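Local coordinates for cerato-platanin-like protein (Moniliophthora perniciosa, PDB 3SUK) that is a secreted fungal protein of the cerato-platanin family, built on a double-psi beta barrel, whose exact function is not established, at residues Phe8-Thr11 and Tyr12-Ala15; Ser68-Gln72 and Gly73-Ser77; Glu99-Asn102 and Gly103-Ala107. One frame throughout, in Å; residues are numbered along the deposited sequence. Where two conformers were deposited one is given.

Contact 1: Phe8-Thr11 and Tyr12-Ala15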
loop_
_atom_site.group_PDB
_atom_site.type_symbol
_atom_site.label_atom_id
_atom_site.label_comp_id
_atom_site.label_asym_id
_atom_site.label_seq_id
_atom_site.Cartn_x
_atom_site.Cartn_y
_atom_site.Cartn_z
ATOM N N PHE A 8 -2.856 -9.153 2.294
ATOM C CA PHE A 8 -3.808 -8.389 1.521
ATOM C C PHE A 8 -5.080 -8.145 2.289
ATOM O O PHE A 8 -5.412 -8.818 3.230
ATOM C CB PHE A 8 -4.075 -9.006 0.127
ATOM C CG PHE A 8 -4.915 -10.260 0.152
ATOM C CD1 PHE A 8 -6.297 -10.202 0.149
ATOM C CD2 PHE A 8 -4.318 -11.471 0.178
ATOM C CE1 PHE A 8 -7.036 -11.304 0.176
ATOM C CE2 PHE A 8 -5.082 -12.606 0.168
ATOM C CZ PHE A 8 -6.447 -12.512 0.183
ATOM N N ASP A 9 -5.717 -7.076 1.886
ATOM C CA ASP A 9 -6.992 -6.636 2.470
ATOM C C ASP A 9 -7.818 -6.111 1.311
ATOM O O ASP A 9 -7.470 -5.129 0.715
ATOM C CB ASP A 9 -6.707 -5.537 3.500
ATOM C CG ASP A 9 -7.964 -5.006 4.204
ATOM O OD1 ASP A 9 -9.028 -5.183 3.713
ATOM O OD2 ASP A 9 -7.820 -4.381 5.251
ATOM N N ASN A 10 -8.945 -6.792 1.050
ATOM C CA ASN A 10 -9.817 -6.493 -0.074
ATOM C C ASN A 10 -10.527 -5.137 0.015
ATOM O O ASN A 10 -11.054 -4.699 -0.931
ATOM C CB ASN A 10 -10.852 -7.607 -0.276
ATOM C CG ASN A 10 -10.231 -8.930 -0.673
ATOM O OD1 ASN A 10 -10.429 -9.910 -0.000
ATOM N ND2 ASN A 10 -9.478 -8.943 -1.735
ATOM N N THR A 11 -10.484 -4.481 1.160
ATOM C CA THR A 11 -11.001 -3.114 1.321
ATOM C C THR A 11 -10.350 -2.276 0.216
ATOM O O THR A 11 -11.003 -1.561 -0.474
ATOM C CB THR A 11 -10.524 -2.567 2.717
ATOM O OG1 THR A 11 -11.234 -3.248 3.751
ATOM C CG2 THR A 11 -10.795 -1.118 2.832
ATOM N N TYR A 12 -9.056 -2.441 -0.012
ATOM C CA TYR A 12 -8.312 -1.605 -0.968
ATOM C C TYR A 12 -8.480 -1.941 -2.443
ATOM O O TYR A 12 -8.032 -1.216 -3.262
ATOM C CB TYR A 12 -6.810 -1.558 -0.577
ATOM C CG TYR A 12 -6.601 -1.222 0.893
ATOM C CD1 TYR A 12 -7.103 -0.049 1.447
ATOM C CD2 TYR A 12 -5.942 -2.095 1.733
ATOM C CE1 TYR A 12 -6.924 0.240 2.797
ATOM C CE2 TYR A 12 -5.793 -1.821 3.059
ATOM C CZ TYR A 12 -6.287 -0.676 3.602
ATOM O OH TYR A 12 -6.130 -0.396 4.934
ATOM N N ASP A 13 -9.092 -3.076 -2.717
ATOM C CA ASP A 13 -9.307 -3.550 -4.093
ATOM C C ASP A 13 -10.392 -2.789 -4.801
ATOM O O ASP A 13 -10.506 -2.853 -5.981
ATOM C CB ASP A 13 -9.598 -5.048 -4.138
ATOM C CG ASP A 13 -8.354 -5.843 -4.001
ATOM O OD1 ASP A 13 -7.586 -5.824 -4.961
ATOM O OD2 ASP A 13 -8.153 -6.397 -2.964
ATOM N N ASN A 14 -11.153 -2.061 -4.026
ATOM C CA ASN A 14 -12.329 -1.370 -4.539
ATOM C C ASN A 14 -12.022 0.122 -4.808
ATOM O O ASN A 14 -11.888 0.904 -3.911
ATOM C CB ASN A 14 -13.513 -1.607 -3.534
ATOM C CG ASN A 14 -13.884 -3.151 -3.342
ATOM O OD1 ASN A 14 -14.456 -3.770 -4.219
ATOM N ND2 ASN A 14 -13.531 -3.717 -2.213
ATOM N N ALA A 15 -11.980 0.487 -6.089
ATOM C CA ALA A 15 -11.594 1.834 -6.550
ATOM C C ALA A 15 -12.451 2.946 -5.984
ATOM O O ALA A 15 -12.000 4.042 -5.809
ATOM C CB ALA A 15 -11.634 1.934 -8.082
HETATM O O HOH W 1 -5.819 -2.757 6.506
#
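Tyr12 lies against Asp9, three residues back and just ahead of the 3-10 turn, and its side chain can be followed outward. CB, 3.7 Å from Thr11 C, leaves the backbone with CG anti to the carbonyl carbon (chi1 -49°), which turns the ring back over the start of the turn. On one flank of the ring CD2 comes 3.5 Å from Asp9 O, and CE2 sits 3.9 Å from Asp9 CB; on the other, CD1 and CE1 run beneath Thr11 CG2, which covers one face. At the tip, OH bonds to Asp84 and also accepts from a water that donates to Asp9 OD2. The other carboxylate oxygen, Asp9 OD1, closes an Asx turn by accepting from Thr11 N at 3.0 Å, and Thr11 OG1 donates to it at 2.9 Å from the same face, so two bonds fix the rotation of the carboxylate. The backbone follows the 3-10 pattern, with Tyr12 N bonded to Asp9 O and Asp13 N to Asn10 O. Asn10 ND2 reaches Asp13 OD2 at 3.1 Å from above the carboxylate plane, the two flat groups turned 42° apart. OD2 also accepts from Gln94 N, and OD1 from Ala95 N, where helix 94-101 begins.

Contact 2: Ser68-Gln72 and Gly73-Ser77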
loop_
_atom_site.group_PDB
_atom_site.type_symbol
_atom_site.label_atom_id
_atom_site.label_comp_id
_atom_site.label_asym_id
_atom_site.label_seq_id
_atom_site.Cartn_x
_atom_site.Cartn_y
_atom_site.Cartn_z
ATOM N N SER A 68 9.521 -5.374 -3.028
ATOM C CA SER A 68 10.121 -6.465 -3.795
ATOM C C SER A 68 9.897 -7.831 -3.152
ATOM O O SER A 68 9.887 -7.962 -1.972
ATOM C CB SER A 68 11.629 -6.270 -3.896
ATOM O OG SER A 68 11.880 -5.060 -4.530
ATOM N N PHE A 69 9.644 -8.822 -3.987
ATOM C CA PHE A 69 9.456 -10.214 -3.560
ATOM C C PHE A 69 9.987 -11.153 -4.624
ATOM O O PHE A 69 9.669 -11.004 -5.756
ATOM C CB PHE A 69 7.984 -10.498 -3.283
ATOM C CG PHE A 69 7.703 -11.847 -2.665
ATOM C CD1 PHE A 69 8.186 -12.207 -1.431
ATOM C CD2 PHE A 69 6.870 -12.712 -3.307
ATOM C CE1 PHE A 69 7.895 -13.448 -0.899
ATOM C CE2 PHE A 69 6.559 -13.917 -2.743
ATOM C CZ PHE A 69 7.091 -14.270 -1.560
ATOM N N THR A 70 10.719 -12.166 -4.170
ATOM C CA THR A 70 11.247 -13.210 -5.041
ATOM C C THR A 70 10.415 -14.477 -4.879
ATOM O O THR A 70 10.260 -14.955 -3.815
ATOM C CB THR A 70 12.722 -13.499 -4.704
ATOM O OG1 THR A 70 13.462 -12.287 -4.802
ATOM C CG2 THR A 70 13.256 -14.538 -5.691
ATOM N N PHE A 71 9.816 -14.910 -5.967
ATOM C CA PHE A 71 8.966 -16.095 -5.993
ATOM C C PHE A 71 9.204 -16.927 -7.283
ATOM O O PHE A 71 9.215 -16.413 -8.346
ATOM C CB PHE A 71 7.495 -15.667 -5.862
ATOM C CG PHE A 71 6.527 -16.816 -5.777
ATOM C CD1 PHE A 71 6.442 -17.609 -4.673
ATOM C CD2 PHE A 71 5.688 -17.036 -6.803
ATOM C CE1 PHE A 71 5.488 -18.634 -4.633
ATOM C CE2 PHE A 71 4.773 -18.045 -6.770
ATOM C CZ PHE A 71 4.682 -18.823 -5.672
ATOM N N GLN A 72 9.400 -18.215 -7.117
ATOM C CA GLN A 72 9.653 -19.094 -8.260
ATOM C C GLN A 72 10.832 -18.578 -9.126
ATOM O O GLN A 72 10.755 -18.624 -10.298
ATOM C CB GLN A 72 8.378 -19.412 -9.103
ATOM C CG GLN A 72 7.295 -20.270 -8.364
ATOM C CD GLN A 72 5.928 -20.273 -9.021
ATOM O OE1 GLN A 72 5.672 -19.587 -9.989
ATOM N NE2 GLN A 72 5.031 -21.022 -8.444
ATOM N N GLY A 73 11.867 -18.051 -8.487
ATOM C CA GLY A 73 13.087 -17.631 -9.151
ATOM C C GLY A 73 13.053 -16.308 -9.893
ATOM O O GLY A 73 13.918 -16.037 -10.632
ATOM N N VAL A 74 12.022 -15.510 -9.662
ATOM C CA VAL A 74 11.840 -14.212 -10.306
ATOM C C VAL A 74 11.589 -13.179 -9.208
ATOM O O VAL A 74 10.754 -13.386 -8.371
ATOM C CB VAL A 74 10.616 -14.225 -11.282
ATOM C CG1 VAL A 74 10.475 -12.886 -11.989
ATOM C CG2 VAL A 74 10.838 -15.274 -12.321
ATOM N N THR A 75 12.316 -12.083 -9.234
ATOM C CA THR A 75 12.094 -10.978 -8.331
ATOM C C THR A 75 11.205 -9.951 -9.015
ATOM O O THR A 75 11.460 -9.516 -10.085
ATOM C CB THR A 75 13.427 -10.335 -7.881
ATOM O OG1 THR A 75 14.222 -11.319 -7.230
ATOM C CG2 THR A 75 13.207 -9.173 -6.919
ATOM N N ARG A 76 10.147 -9.610 -8.310
ATOM C CA ARG A 76 9.106 -8.705 -8.784
ATOM C C ARG A 76 8.985 -7.545 -7.796
ATOM O O ARG A 76 8.996 -7.737 -6.636
ATOM C CB ARG A 76 7.772 -9.463 -8.942
ATOM C CG ARG A 76 7.893 -10.669 -9.849
ATOM C CD ARG A 76 6.544 -11.391 -10.068
ATOM N NE ARG A 76 6.663 -12.503 -11.008
ATOM C CZ ARG A 76 7.114 -13.701 -10.699
ATOM N NH1 ARG A 76 7.476 -14.014 -9.472
ATOM N NH2 ARG A 76 7.185 -14.572 -11.644
ATOM N N SER A 77 8.834 -6.351 -8.333
ATOM C CA SER A 77 8.750 -5.125 -7.551
ATOM C C SER A 77 7.628 -4.227 -8.090
ATOM O O SER A 77 7.461 -4.109 -9.258
ATOM C CB SER A 77 10.027 -4.281 -7.549
ATOM O OG SER A 77 11.199 -4.987 -7.168
HETATM O O HOH W 2 7.679 -12.488 -7.064
HETATM O O HOH W 3 6.401 -17.516 -11.809
HETATM O O HOH W 4 8.656 -17.336 -11.879
#
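With CG anti to the carbonyl carbon (chi1 -56°) and an extended chain from there to NE, Arg76 runs along the hairpin toward its turn, and a chi4 of 81° swings the guanidinium round to Phe71. Its NH1 donates to Phe71 O at 3.2 Å, the acceptor lying in the guanidinium plane. Val74 N reaches that carbonyl from the opposite face, so two donors hold one oxygen at the turn. One water accepts from NH1, another joins NH2 to Gln72 O, and Val74 CB lies 3.2 Å above the guanidinium plane, offset toward its rim. Replacing this arginine by an alanine is likely to leave Phe71 O with Val74 N alone and the waters at NH1 and NH2 without their donor. Opposite the face of Phe69, Phe71, Val74 and Arg76, Thr70 OG1 and Thr75 OG1 share a 2.7 Å hydrogen bond in which either may donate, their side chains slanting across each other; a similar Ser68-Ser77 bond holds for one of two conformers of each serine. Between these pairs Phe69 and Arg76 exchange two backbone bonds. Gln72 and Gly73, both at positive phi, occupy the corners of a type I' turn, the classic closure of a two-residue antiparallel beta hairpin.

Contact 3: Glu99-Asn102 and Gly103-Ala107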
loop_
_atom_site.group_PDB
_atom_site.type_symbol
_atom_site.label_atom_id
_atom_site.label_comp_id
_atom_site.label_asym_id
_atom_site.label_seq_id
_atom_site.Cartn_x
_atom_site.Cartn_y
_atom_site.Cartn_z
ATOM N N GLU A 99 0.156 -9.019 -8.196
ATOM C CA GLU A 99 1.196 -8.550 -9.109
ATOM C C GLU A 99 2.598 -8.870 -8.550
ATOM O O GLU A 99 3.474 -9.283 -9.257
ATOM C CB GLU A 99 1.026 -7.071 -9.396
ATOM C CG GLU A 99 -0.147 -6.758 -10.290
ATOM C CD GLU A 99 -0.351 -5.271 -10.411
ATOM O OE1 GLU A 99 0.580 -4.619 -10.894
ATOM O OE2 GLU A 99 -1.460 -4.783 -10.093
ATOM N N LEU A 100 2.755 -8.717 -7.252
ATOM C CA LEU A 100 3.986 -8.965 -6.543
ATOM C C LEU A 100 4.380 -10.401 -6.585
ATOM O O LEU A 100 5.516 -10.701 -6.448
ATOM C CB LEU A 100 3.862 -8.477 -5.110
ATOM C CG LEU A 100 5.105 -8.224 -4.313
ATOM C CD1 LEU A 100 6.045 -7.226 -5.011
ATOM C CD2 LEU A 100 4.711 -7.658 -2.995
ATOM N N THR A 101 3.405 -11.296 -6.697
ATOM C CA THR A 101 3.599 -12.721 -6.533
ATOM C C THR A 101 3.216 -13.568 -7.771
ATOM O O THR A 101 3.138 -14.732 -7.652
ATOM C CB THR A 101 2.787 -13.277 -5.320
ATOM O OG1 THR A 101 1.393 -13.066 -5.557
ATOM C CG2 THR A 101 3.150 -12.624 -4.047
ATOM N N ASN A 102 3.056 -12.937 -8.923
ATOM C CA ASN A 102 2.609 -13.580 -10.152
ATOM C C ASN A 102 1.271 -14.298 -9.981
ATOM O O ASN A 102 1.101 -15.342 -10.466
ATOM C CB ASN A 102 3.686 -14.543 -10.729
ATOM C CG ASN A 102 3.419 -14.947 -12.160
ATOM O OD1 ASN A 102 3.071 -14.152 -12.982
ATOM N ND2 ASN A 102 3.656 -16.190 -12.445
ATOM N N GLY A 103 0.344 -13.656 -9.268
ATOM C CA GLY A 103 -0.981 -14.220 -9.089
ATOM C C GLY A 103 -1.150 -15.249 -8.016
ATOM O O GLY A 103 -1.955 -16.139 -8.187
ATOM N N ASN A 104 -0.371 -15.154 -6.939
ATOM C CA ASN A 104 -0.383 -16.073 -5.838
ATOM C C ASN A 104 -0.769 -15.491 -4.467
ATOM O O ASN A 104 -0.416 -15.994 -3.456
ATOM C CB ASN A 104 0.963 -16.812 -5.786
ATOM C CG ASN A 104 1.122 -17.801 -6.927
ATOM O OD1 ASN A 104 0.686 -18.928 -6.833
ATOM N ND2 ASN A 104 1.764 -17.369 -7.963
ATOM N N ALA A 105 -1.503 -14.379 -4.496
ATOM C CA ALA A 105 -1.820 -13.684 -3.255
ATOM C C ALA A 105 -2.647 -14.487 -2.284
ATOM O O ALA A 105 -2.315 -14.623 -1.154
ATOM C CB ALA A 105 -2.558 -12.383 -3.581
ATOM N N VAL A 106 -3.749 -15.040 -2.796
ATOM C CA VAL A 106 -4.600 -15.887 -1.979
ATOM C C VAL A 106 -3.901 -17.177 -1.559
ATOM O O VAL A 106 -3.966 -17.582 -0.450
ATOM C CB VAL A 106 -5.931 -16.175 -2.688
ATOM C CG1 VAL A 106 -6.771 -17.071 -1.832
ATOM C CG2 VAL A 106 -6.688 -14.870 -2.986
ATOM N N ALA A 107 -3.167 -17.751 -2.500
ATOM C CA ALA A 107 -2.439 -18.998 -2.240
ATOM C C ALA A 107 -1.371 -18.828 -1.146
ATOM O O ALA A 107 -1.149 -19.708 -0.365
ATOM C CB ALA A 107 -1.827 -19.504 -3.487
HETATM O O HOH W 5 -0.486 -17.752 -10.745
HETATM O O HOH W 6 2.951 -18.510 -10.629
#
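Thr101 O accepts from Asn104 ND2 at 3.0 Å, the shortest hydrogen bond between the two short segments and a nearly straight one, with 164° at the hydrogen. It lies beside a Schellman motif: Asn102, at positive phi, leaves helix 94-101, with two bonds running back into the last turn, and Gly103 follows, also at positive phi, before helix 105-108 begins. Gly103 has backbone angles at which a side chain would collide with Asn102 O. Thr101 O lies in the amide plane of Asn104, and the N-H meets it only 20° out of the carbonyl plane, an approach that fixes the rotation of the amide at the end of the first helix. Asn104 CG stands anti to the carbonyl carbon (chi1 -71°), which sends the amide back toward Thr101. Although Asn104 occupies the N-cap position of helix 105-108, its side chain makes no capping bond and serves the preceding helix end instead. Thr101 OG1 is held between its backbone N and carbonyl carbon; there it bonds to Met97 O of the preceding helical turn and accepts from Asn104 N at 3.1 Å. Side chain and backbone of Asn104 are thus both tied to the buried Thr101, one to its carbonyl and the other to its hydroxyl. A water accepts from Asn104 ND2 at 3.1 Å and, more weakly, from Asn102 ND2 at 3.0 Å.

How the contacts relate
From the N terminus the contacts come in series, none enclosing or crossing another. Contact 1 is a short 3-10 turn just after strand 4-8; contact 2 is the tip of the hairpin of strands 64-71 and 74-83; contact 3 is the bend between helices 94-101 and 105-108. Contact 3 connects the others. Phe8, at the end of the first strand, packs by CE2 on Ala105 O, while the Phe71 ring and the Arg76 guanidinium lie against Asn104 and Asn102, and Leu100 CD1 approaches Arg76 O. Contacts 1 and 2 stay apart, about 12 Å between nearest atoms. The helical bend therefore ties the hairpin tip to the first strand of the double-psi barrel.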